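Local structure of VP4 CORE protein (Bluetongue virus, 2JHP) at residues Val7-Asn12 with Phe67-Thr72; Leu255-Arg260 with Arg343-Val348; Ile319-Phe324 with Met352-Ser357. The protein caps viral messenger RNA as a multifunctional enzyme of the bluetongue virus inner core, and holds guanine and S-adenosylhomocysteine in separate pockets in this crystal form. One frame throughout, in Å; residues are numbered along the deposited sequence.

Contact 1 of 3, residues Val7-Asn12 with Phe67-Thr72; sequences VLYVTN and FIFIST
Val7 to Val10 pair in parallel with Phe67 to Ile70, forming neighbouring strands of a five-stranded parallel sheet. The short strand axes lie 4.7 Å apart and their directions diverge by 29°. Four backbone hydrogen bonds alternate across the pair: Ile68 N gives to Val7 O, Tyr9 N to Ile68 O, Ile70 N to Tyr9 O, and Thr11 N to Ile70 O at a longer 3.2 Å.

Aromatic packing fills the face that bears Val7, Tyr9, Phe67 and Phe69. With its CG1 anti to the backbone N (chi1 176°), Val7 lays that methyl over one face of the Phe67 ring, 3.8 Å from CG1 to the ring centroid. Tyr9 meets the same ring obliquely, its CB 3.5 Å from Phe67 CD2 and the two planes at 36°. The phenol end of Tyr9 is held by Gly52 O, and helix 59-64 packs on Phe67 and Phe69.

Aliphatic contacts make up the other face, where Ile70 CD1 lies 3.9 Å from Leu8 CB and Ile70 CB touches Val10 CG1. Helix 99-112 packs against Leu8, Val10 and Ile68.

Hydroxyls finish the pair beyond the last bridge: Thr11 OG1 and Ser71 OG each hydrogen-bond the carboxylate of Glu13 and lie 2.8 Å from each other.

Contact 2 of 3, residues Leu255-Arg260 with Arg343-Val348; sequences LKRVER and RGYSHV
Arg257 and Tyr345 lie one over the other where two irregular loops meet beside the mixed seven-stranded sheet of a Rossmann-like methyltransferase domain; the 255-260 loop leads directly into strand 260-264. The arginine bends at chi3 (71°), which turns its guanidinium nearly parallel to the phenol ring, 11° between planes. Its CD sits over the ring face, 3.7 Å from the centroid, and NE lies 3.2 Å from Tyr345 CZ. Tyr345 OH in turn lies over one face of the guanidinium, where the angles are too poor for a hydrogen bond from NE or NH2.

Glu259 makes the polar link. CG stands anti to the backbone N and the chain continues extended, carrying the carboxylate past Ser346 to the backbone of His347. His347 N donates to Glu259 OE1 at 2.7 Å and 166°, approaching from above the carboxylate plane. OE2 is gripped by Arg350, Ser189 and Ser301, which should favour a charged carboxylate, while His347 NE2 is hydrogen-bonded to the carboxylate of Glu191.

Ser346 folds its hydroxyl back onto its own loop, OG to Val348 O at 2.6 Å. A water joins the backbones, 2.7 Å from Tyr345 O and 3.0 Å from Arg260 N.

Contact 3 of 3, residues Ile319-Phe324 with Met352-Ser357; sequences ISTYLF and MHPDAS
Ser320 and Ser357 form an antiparallel hydrogen-bonded pair: Ser320 N gives to Ser357 O at 2.8 Å and 171°, and Ser357 N returns a bond to Ser320 O at 2.9 Å, from above the carbonyl plane. A water donates to Ser320 O and Asp355 O and accepts from Ser357 OG, bridging Ser320 to both Asp355 and Ser357 of the facing segment.

Two side chains carry the contact onward. Thr321 OG1 donates to Pro354 O at 2.9 Å and also receives the backbone N-H of Arg341, so this buried hydroxyl joins three chain segments. Tyr322 OH shares a 2.8 Å hydrogen bond with His353 ND1. Their rings meet rim to rim with planes at 88°, and with Tyr322 CG beside its backbone N (chi1 -57°) the phenol end reaches the imidazole edge.

Further out, His389 packs edge-to-face on the His353 ring and also meets Tyr322. Arg341 bonds His353 O and makes a salt bridge to Asp355, tying the loop to strand 335-341, while Ile319 packs against Glu291 and Tyr294 of helix 280-295.

Thr321 and Tyr322 both face Phe339, a classic beta bulge; it marks the change from the two-stranded antiparallel sheet of 315-320 and 357-362 to the edge strand 322-324 of the mixed seven-stranded sheet.

From the N terminus, contact 1 closes first, bringing strand 67-71 back beside strand 7-10 after 54 intervening residues and completing a neighbouring pair in the parallel sheet. The chain then runs to the other side of the molecular centre, where contacts 2 and 3 lie; their centres are 52 and 54 Å from that of contact 1. These two cross along the sequence: 255-260 comes first, then 319-324, then 343-348 and 352-357. Both second segments belong to the connection between strands 335-341 and 357-362. Contact 2 ties its start to the approach to strand 260-264, contact 3 its end to 319-324. Their centres are 18 Å apart, and Arg343 packs near Asp355.

Contact 1 of 3, residues Val7-Asn12 with Phe67-Thr72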
loop_
_atom_site.group_PDB
_atom_site.type_symbol
_atom_site.label_atom_id
_atom_site.label_comp_id
_atom_site.label_asym_id
_atom_site.label_seq_id
_atom_site.Cartn_x
_atom_site.Cartn_y
_atom_site.Cartn_z
ATOM N N VAL A 7 -21.997 -5.389 7.018
ATOM C CA VAL A 7 -22.895 -5.862 8.030
ATOM C C VAL A 7 -22.104 -5.852 9.344
ATOM O O VAL A 7 -21.175 -6.647 9.545
ATOM C CB VAL A 7 -23.457 -7.281 7.695
ATOM C CG1 VAL A 7 -24.337 -7.810 8.823
ATOM C CG2 VAL A 7 -24.239 -7.249 6.387
ATOM N N LEU A 8 -22.449 -4.911 10.220
ATOM C CA LEU A 8 -21.749 -4.739 11.469
ATOM C C LEU A 8 -22.342 -5.706 12.470
ATOM O O LEU A 8 -23.316 -5.402 13.175
ATOM C CB LEU A 8 -21.833 -3.290 11.948
ATOM C CG LEU A 8 -21.396 -2.176 10.994
ATOM C CD1 LEU A 8 -21.611 -0.775 11.623
ATOM C CD2 LEU A 8 -19.945 -2.361 10.554
ATOM N N TYR A 9 -21.750 -6.890 12.504
ATOM C CA TYR A 9 -22.250 -7.956 13.345
ATOM C C TYR A 9 -21.650 -7.888 14.741
ATOM O O TYR A 9 -20.423 -7.851 14.915
ATOM C CB TYR A 9 -21.992 -9.322 12.708
ATOM C CG TYR A 9 -22.305 -10.485 13.626
ATOM C CD1 TYR A 9 -23.558 -11.103 13.602
ATOM C CD2 TYR A 9 -21.344 -10.967 14.524
ATOM C CE1 TYR A 9 -23.844 -12.175 14.451
ATOM C CE2 TYR A 9 -21.617 -12.034 15.372
ATOM C CZ TYR A 9 -22.863 -12.637 15.329
ATOM O OH TYR A 9 -23.127 -13.682 16.170
ATOM N N VAL A 10 -22.532 -7.896 15.733
ATOM C CA VAL A 10 -22.122 -7.890 17.136
ATOM C C VAL A 10 -22.601 -9.152 17.847
ATOM O O VAL A 10 -23.655 -9.702 17.509
ATOM C CB VAL A 10 -22.626 -6.623 17.875
ATOM C CG1 VAL A 10 -22.154 -5.367 17.149
ATOM C CG2 VAL A 10 -24.152 -6.626 18.007
ATOM N N THR A 11 -21.817 -9.608 18.821
ATOM C CA THR A 11 -22.173 -10.772 19.629
ATOM C C THR A 11 -23.204 -10.397 20.696
ATOM O O THR A 11 -23.500 -9.216 20.903
ATOM C CB THR A 11 -20.935 -11.444 20.267
ATOM O OG1 THR A 11 -20.244 -10.509 21.109
ATOM C CG2 THR A 11 -19.990 -11.945 19.190
ATOM N N ASN A 12 -23.735 -11.411 21.371
ATOM C CA ASN A 12 -24.936 -11.261 22.192
ATOM C C ASN A 12 -24.852 -10.268 23.345
ATOM O O ASN A 12 -25.807 -9.526 23.589
ATOM C CB ASN A 12 -25.419 -12.630 22.687
ATOM C CG ASN A 12 -25.981 -13.490 21.566
ATOM O OD1 ASN A 12 -25.471 -14.575 21.283
ATOM N ND2 ASN A 12 -27.032 -13.000 20.912
ATOM N N PHE A 67 -19.798 -8.916 6.265
ATOM C CA PHE A 67 -19.699 -9.045 7.730
ATOM C C PHE A 67 -18.400 -8.529 8.343
ATOM O O PHE A 67 -17.298 -8.821 7.855
ATOM C CB PHE A 67 -19.884 -10.494 8.155
ATOM C CG PHE A 67 -21.287 -10.844 8.466
ATOM C CD1 PHE A 67 -22.255 -10.870 7.462
ATOM C CD2 PHE A 67 -21.664 -11.165 9.761
ATOM C CE1 PHE A 67 -23.579 -11.207 7.748
ATOM C CE2 PHE A 67 -22.988 -11.503 10.057
ATOM C CZ PHE A 67 -23.943 -11.520 9.045
ATOM N N ILE A 68 -18.557 -7.756 9.415
ATOM C CA ILE A 68 -17.468 -7.348 10.279
ATOM C C ILE A 68 -17.866 -7.805 11.671
ATOM O O ILE A 68 -18.998 -7.567 12.117
ATOM C CB ILE A 68 -17.247 -5.821 10.236
ATOM C CG1 ILE A 68 -16.605 -5.427 8.903
ATOM C CG2 ILE A 68 -16.393 -5.323 11.434
ATOM C CD1 ILE A 68 -16.489 -3.882 8.686
ATOM N N PHE A 69 -16.932 -8.459 12.351
ATOM C CA PHE A 69 -17.233 -9.115 13.613
ATOM C C PHE A 69 -16.777 -8.254 14.785
ATOM O O PHE A 69 -15.595 -7.935 14.915
ATOM C CB PHE A 69 -16.624 -10.521 13.630
ATOM C CG PHE A 69 -17.025 -11.358 12.443
ATOM C CD1 PHE A 69 -16.305 -11.305 11.255
ATOM C CD2 PHE A 69 -18.140 -12.186 12.499
ATOM C CE1 PHE A 69 -16.689 -12.080 10.150
ATOM C CE2 PHE A 69 -18.519 -12.954 11.398
ATOM C CZ PHE A 69 -17.794 -12.900 10.230
ATOM N N ILE A 70 -17.745 -7.854 15.606
ATOM C CA ILE A 70 -17.499 -6.966 16.740
ATOM C C ILE A 70 -17.910 -7.653 18.042
ATOM O O ILE A 70 -19.024 -8.169 18.144
ATOM C CB ILE A 70 -18.281 -5.634 16.599
ATOM C CG1 ILE A 70 -17.959 -4.932 15.279
ATOM C CG2 ILE A 70 -17.982 -4.703 17.754
ATOM C CD1 ILE A 70 -19.118 -4.861 14.330
ATOM N N SER A 71 -17.017 -7.657 19.032
ATOM C CA SER A 71 -17.306 -8.272 20.337
ATOM C C SER A 71 -16.368 -7.791 21.438
ATOM O O SER A 71 -15.343 -7.166 21.160
ATOM C CB SER A 71 -17.210 -9.805 20.248
ATOM O OG SER A 71 -17.491 -10.416 21.500
ATOM N N THR A 72 -16.729 -8.089 22.685
ATOM C CA THR A 72 -15.807 -7.937 23.806
ATOM C C THR A 72 -14.853 -9.131 23.834
ATOM O O THR A 72 -13.681 -8.989 24.188
ATOM C CB THR A 72 -16.532 -7.802 25.179
ATOM O OG1 THR A 72 -17.334 -8.963 25.432
ATOM C CG2 THR A 72 -17.409 -6.549 25.215
#

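Contact 2 of 3, residues Leu255-Arg260 with Arg343-Val348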
loop_
_atom_site.group_PDB
_atom_site.type_symbol
_atom_site.label_atom_id
_atom_site.label_comp_id
_atom_site.label_asym_id
_atom_site.label_seq_id
_atom_site.Cartn_x
_atom_site.Cartn_y
_atom_site.Cartn_z
ATOM N N LEU A 255 36.809 -8.530 -4.766
ATOM C CA LEU A 255 36.510 -9.688 -5.615
ATOM C C LEU A 255 35.041 -10.132 -5.537
ATOM O O LEU A 255 34.639 -11.081 -6.210
ATOM C CB LEU A 255 37.492 -10.849 -5.343
ATOM C CG LEU A 255 38.914 -10.643 -5.886
ATOM C CD1 LEU A 255 39.950 -11.444 -5.098
ATOM C CD2 LEU A 255 38.995 -10.962 -7.383
ATOM N N LYS A 256 34.253 -9.437 -4.722
ATOM C CA LYS A 256 32.806 -9.663 -4.633
ATOM C C LYS A 256 32.028 -8.345 -4.753
ATOM O O LYS A 256 32.382 -7.334 -4.140
ATOM C CB LYS A 256 32.435 -10.400 -3.336
ATOM C CG LYS A 256 30.989 -10.901 -3.276
ATOM C CD LYS A 256 30.753 -11.864 -2.112
ATOM C CE LYS A 256 31.132 -13.302 -2.468
ATOM N NZ LYS A 256 30.266 -13.885 -3.536
ATOM N N ARG A 257 30.967 -8.393 -5.554
ATOM C CA ARG A 257 30.100 -7.264 -5.863
ATOM C C ARG A 257 29.238 -6.898 -4.652
ATOM O O ARG A 257 28.625 -7.771 -4.040
ATOM C CB ARG A 257 29.201 -7.678 -7.028
ATOM C CG ARG A 257 28.531 -6.568 -7.806
ATOM C CD ARG A 257 27.536 -7.174 -8.796
ATOM N NE ARG A 257 26.374 -7.732 -8.103
ATOM C CZ ARG A 257 25.416 -8.453 -8.681
ATOM N NH1 ARG A 257 25.462 -8.721 -9.981
ATOM N NH2 ARG A 257 24.404 -8.906 -7.952
ATOM N N VAL A 258 29.197 -5.614 -4.305
ATOM C CA VAL A 258 28.375 -5.140 -3.198
ATOM C C VAL A 258 27.964 -3.670 -3.351
ATOM O O VAL A 258 28.675 -2.873 -3.960
ATOM C CB VAL A 258 29.071 -5.327 -1.809
ATOM C CG1 VAL A 258 28.917 -6.766 -1.305
ATOM C CG2 VAL A 258 30.546 -4.904 -1.864
ATOM N N GLU A 259 26.805 -3.323 -2.801
ATOM C CA GLU A 259 26.464 -1.922 -2.633
ATOM C C GLU A 259 26.983 -1.502 -1.277
ATOM O O GLU A 259 26.590 -2.072 -0.251
ATOM C CB GLU A 259 24.964 -1.673 -2.737
ATOM C CG GLU A 259 24.629 -0.211 -2.543
ATOM C CD GLU A 259 23.163 0.127 -2.718
ATOM O OE1 GLU A 259 22.392 -0.697 -3.262
ATOM O OE2 GLU A 259 22.784 1.245 -2.308
ATOM N N ARG A 260 27.890 -0.531 -1.290
ATOM C CA ARG A 260 28.467 0.024 -0.075
ATOM C C ARG A 260 27.963 1.445 0.140
ATOM O O ARG A 260 27.798 2.202 -0.819
ATOM C CB ARG A 260 29.989 0.025 -0.147
ATOM C CG ARG A 260 30.629 -1.340 -0.291
ATOM C CD ARG A 260 32.150 -1.215 -0.421
ATOM N NE ARG A 260 32.771 -2.410 -0.985
ATOM C CZ ARG A 260 33.185 -2.517 -2.246
ATOM N NH1 ARG A 260 33.033 -1.503 -3.091
ATOM N NH2 ARG A 260 33.732 -3.653 -2.667
ATOM N N ARG A 343 28.996 6.932 -8.095
ATOM C CA ARG A 343 28.974 5.730 -8.900
ATOM C C ARG A 343 29.551 4.669 -7.988
ATOM O O ARG A 343 30.254 4.992 -7.024
ATOM C CB ARG A 343 29.765 5.884 -10.205
ATOM C CG ARG A 343 31.179 6.377 -10.041
ATOM C CD ARG A 343 31.314 7.874 -10.305
ATOM N NE ARG A 343 32.493 8.415 -9.621
ATOM C CZ ARG A 343 33.746 8.017 -9.842
ATOM N NH1 ARG A 343 34.013 7.064 -10.732
ATOM N NH2 ARG A 343 34.741 8.567 -9.155
ATOM N N GLY A 344 29.254 3.413 -8.285
ATOM C CA GLY A 344 29.505 2.317 -7.360
ATOM C C GLY A 344 28.278 1.437 -7.440
ATOM O O GLY A 344 27.164 1.946 -7.602
ATOM N N TYR A 345 28.465 0.120 -7.360
ATOM C CA TYR A 345 27.339 -0.800 -7.499
ATOM C C TYR A 345 26.206 -0.429 -6.537
ATOM O O TYR A 345 26.449 -0.050 -5.385
ATOM C CB TYR A 345 27.783 -2.252 -7.320
ATOM C CG TYR A 345 26.676 -3.240 -7.558
ATOM C CD1 TYR A 345 25.933 -3.740 -6.496
ATOM C CD2 TYR A 345 26.350 -3.658 -8.847
ATOM C CE1 TYR A 345 24.896 -4.651 -6.705
ATOM C CE2 TYR A 345 25.312 -4.568 -9.070
ATOM C CZ TYR A 345 24.594 -5.062 -7.991
ATOM O OH TYR A 345 23.575 -5.966 -8.188
ATOM N N SER A 346 24.974 -0.519 -7.041
ATOM C CA SER A 346 23.776 -0.147 -6.288
ATOM C C SER A 346 22.570 -0.947 -6.758
ATOM O O SER A 346 22.352 -1.105 -7.955
ATOM C CB SER A 346 23.494 1.349 -6.430
ATOM O OG SER A 346 22.211 1.675 -5.925
ATOM N N HIS A 347 21.784 -1.443 -5.808
ATOM C CA HIS A 347 20.555 -2.166 -6.128
ATOM C C HIS A 347 19.417 -1.212 -6.522
ATOM O O HIS A 347 18.382 -1.648 -7.019
ATOM C CB HIS A 347 20.128 -3.053 -4.960
ATOM C CG HIS A 347 21.194 -3.994 -4.492
ATOM N ND1 HIS A 347 21.571 -5.119 -5.207
ATOM C CD2 HIS A 347 21.951 -3.991 -3.368
ATOM C CE1 HIS A 347 22.517 -5.759 -4.541
ATOM N NE2 HIS A 347 22.766 -5.094 -3.424
ATOM N N VAL A 348 19.616 0.083 -6.301
ATOM C CA VAL A 348 18.647 1.092 -6.698
ATOM C C VAL A 348 19.293 2.034 -7.701
ATOM O O VAL A 348 20.367 2.597 -7.438
ATOM C CB VAL A 348 18.128 1.917 -5.485
ATOM C CG1 VAL A 348 17.278 3.099 -5.946
ATOM C CG2 VAL A 348 17.321 1.035 -4.539
HETATM O O HOH W 1 28.714 0.393 -4.011
#

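Contact 3 of 3, residues Ile319-Phe324 with Met352-Ser357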
loop_
_atom_site.group_PDB
_atom_site.type_symbol
_atom_site.label_atom_id
_atom_site.label_comp_id
_atom_site.label_asym_id
_atom_site.label_seq_id
_atom_site.Cartn_x
_atom_site.Cartn_y
_atom_site.Cartn_z
ATOM N N ILE A 319 31.411 19.434 -1.554
ATOM C CA ILE A 319 31.131 18.407 -2.544
ATOM C C ILE A 319 29.841 17.696 -2.146
ATOM O O ILE A 319 29.775 17.036 -1.108
ATOM C CB ILE A 319 32.295 17.414 -2.662
ATOM C CG1 ILE A 319 33.579 18.143 -3.071
ATOM C CG2 ILE A 319 31.962 16.333 -3.670
ATOM C CD1 ILE A 319 34.839 17.424 -2.660
ATOM N N SER A 320 28.811 17.839 -2.973
ATOM C CA SER A 320 27.479 17.406 -2.580
ATOM C C SER A 320 26.568 16.972 -3.728
ATOM O O SER A 320 26.795 17.306 -4.890
ATOM C CB SER A 320 26.791 18.526 -1.784
ATOM O OG SER A 320 25.489 18.135 -1.368
ATOM N N THR A 321 25.537 16.214 -3.370
ATOM C CA THR A 321 24.373 16.009 -4.224
ATOM C C THR A 321 23.204 16.798 -3.613
ATOM O O THR A 321 22.605 17.645 -4.275
ATOM C CB THR A 321 24.035 14.500 -4.385
ATOM O OG1 THR A 321 25.061 13.840 -5.145
ATOM C CG2 THR A 321 22.685 14.306 -5.080
ATOM N N TYR A 322 22.898 16.529 -2.347
ATOM C CA TYR A 322 21.896 17.307 -1.620
ATOM C C TYR A 322 22.409 17.706 -0.246
ATOM O O TYR A 322 23.295 17.062 0.305
ATOM C CB TYR A 322 20.587 16.524 -1.431
ATOM C CG TYR A 322 19.895 16.022 -2.683
ATOM C CD1 TYR A 322 19.629 14.672 -2.844
ATOM C CD2 TYR A 322 19.476 16.900 -3.689
ATOM C CE1 TYR A 322 18.977 14.200 -3.977
ATOM C CE2 TYR A 322 18.830 16.438 -4.827
ATOM C CZ TYR A 322 18.581 15.088 -4.964
ATOM O OH TYR A 322 17.937 14.623 -6.085
ATOM N N LEU A 323 21.849 18.786 0.286
ATOM C CA LEU A 323 21.957 19.105 1.702
ATOM C C LEU A 323 20.541 19.171 2.262
ATOM O O LEU A 323 19.669 19.847 1.703
ATOM C CB LEU A 323 22.685 20.433 1.928
ATOM C CG LEU A 323 24.106 20.611 1.381
ATOM C CD1 LEU A 323 24.532 22.085 1.456
ATOM C CD2 LEU A 323 25.115 19.730 2.099
ATOM N N PHE A 324 20.286 18.448 3.345
ATOM C CA PHE A 324 18.959 18.528 3.939
ATOM C C PHE A 324 18.906 18.578 5.451
ATOM O O PHE A 324 19.877 18.242 6.125
ATOM C CB PHE A 324 18.014 17.452 3.396
ATOM C CG PHE A 324 18.669 16.151 3.068
ATOM C CD1 PHE A 324 19.426 15.474 4.013
ATOM C CD2 PHE A 324 18.483 15.581 1.811
ATOM C CE1 PHE A 324 20.013 14.248 3.707
ATOM C CE2 PHE A 324 19.059 14.353 1.485
ATOM C CZ PHE A 324 19.823 13.683 2.437
ATOM N N MET A 352 19.011 9.477 -11.454
ATOM C CA MET A 352 18.213 10.713 -11.460
ATOM C C MET A 352 18.704 11.761 -10.469
ATOM O O MET A 352 18.541 12.956 -10.702
ATOM C CB MET A 352 16.721 10.428 -11.241
ATOM C CG MET A 352 15.978 9.879 -12.475
ATOM S SD MET A 352 16.408 10.705 -14.027
ATOM C CE MET A 352 15.289 9.880 -15.166
ATOM N N HIS A 353 19.294 11.316 -9.362
ATOM C CA HIS A 353 19.965 12.227 -8.436
ATOM C C HIS A 353 21.306 12.597 -9.045
ATOM O O HIS A 353 22.108 11.714 -9.352
ATOM C CB HIS A 353 20.161 11.574 -7.067
ATOM C CG HIS A 353 18.891 11.049 -6.475
ATOM N ND1 HIS A 353 17.990 11.855 -5.814
ATOM C CD2 HIS A 353 18.362 9.802 -6.468
ATOM C CE1 HIS A 353 16.966 11.126 -5.413
ATOM N NE2 HIS A 353 17.166 9.876 -5.798
ATOM N N PRO A 354 21.548 13.904 -9.255
ATOM C CA PRO A 354 22.805 14.311 -9.900
ATOM C C PRO A 354 24.048 13.860 -9.129
ATOM O O PRO A 354 24.082 13.947 -7.897
ATOM C CB PRO A 354 22.712 15.840 -9.954
ATOM C CG PRO A 354 21.630 16.221 -9.031
ATOM C CD PRO A 354 20.689 15.056 -8.926
ATOM N N ASP A 355 25.034 13.357 -9.871
ATOM C CA ASP A 355 26.363 12.997 -9.362
ATOM C C ASP A 355 26.855 14.057 -8.384
ATOM O O ASP A 355 26.613 15.249 -8.590
ATOM C CB ASP A 355 27.348 12.906 -10.535
ATOM C CG ASP A 355 28.098 11.582 -10.580
ATOM O OD1 ASP A 355 28.746 11.204 -9.573
ATOM O OD2 ASP A 355 28.042 10.917 -11.643
ATOM N N ALA A 356 27.540 13.641 -7.322
ATOM C CA ALA A 356 28.006 14.611 -6.338
ATOM C C ALA A 356 29.050 15.490 -6.974
ATOM O O ALA A 356 29.994 14.992 -7.598
ATOM C CB ALA A 356 28.549 13.935 -5.094
ATOM N N SER A 357 28.850 16.800 -6.843
ATOM C CA SER A 357 29.751 17.792 -7.426
ATOM C C SER A 357 30.027 18.964 -6.483
ATOM O O SER A 357 29.472 19.050 -5.392
ATOM C CB SER A 357 29.174 18.309 -8.744
ATOM O OG SER A 357 27.845 18.773 -8.555
HETATM O O HOH W 2 25.761 17.489 -7.498
#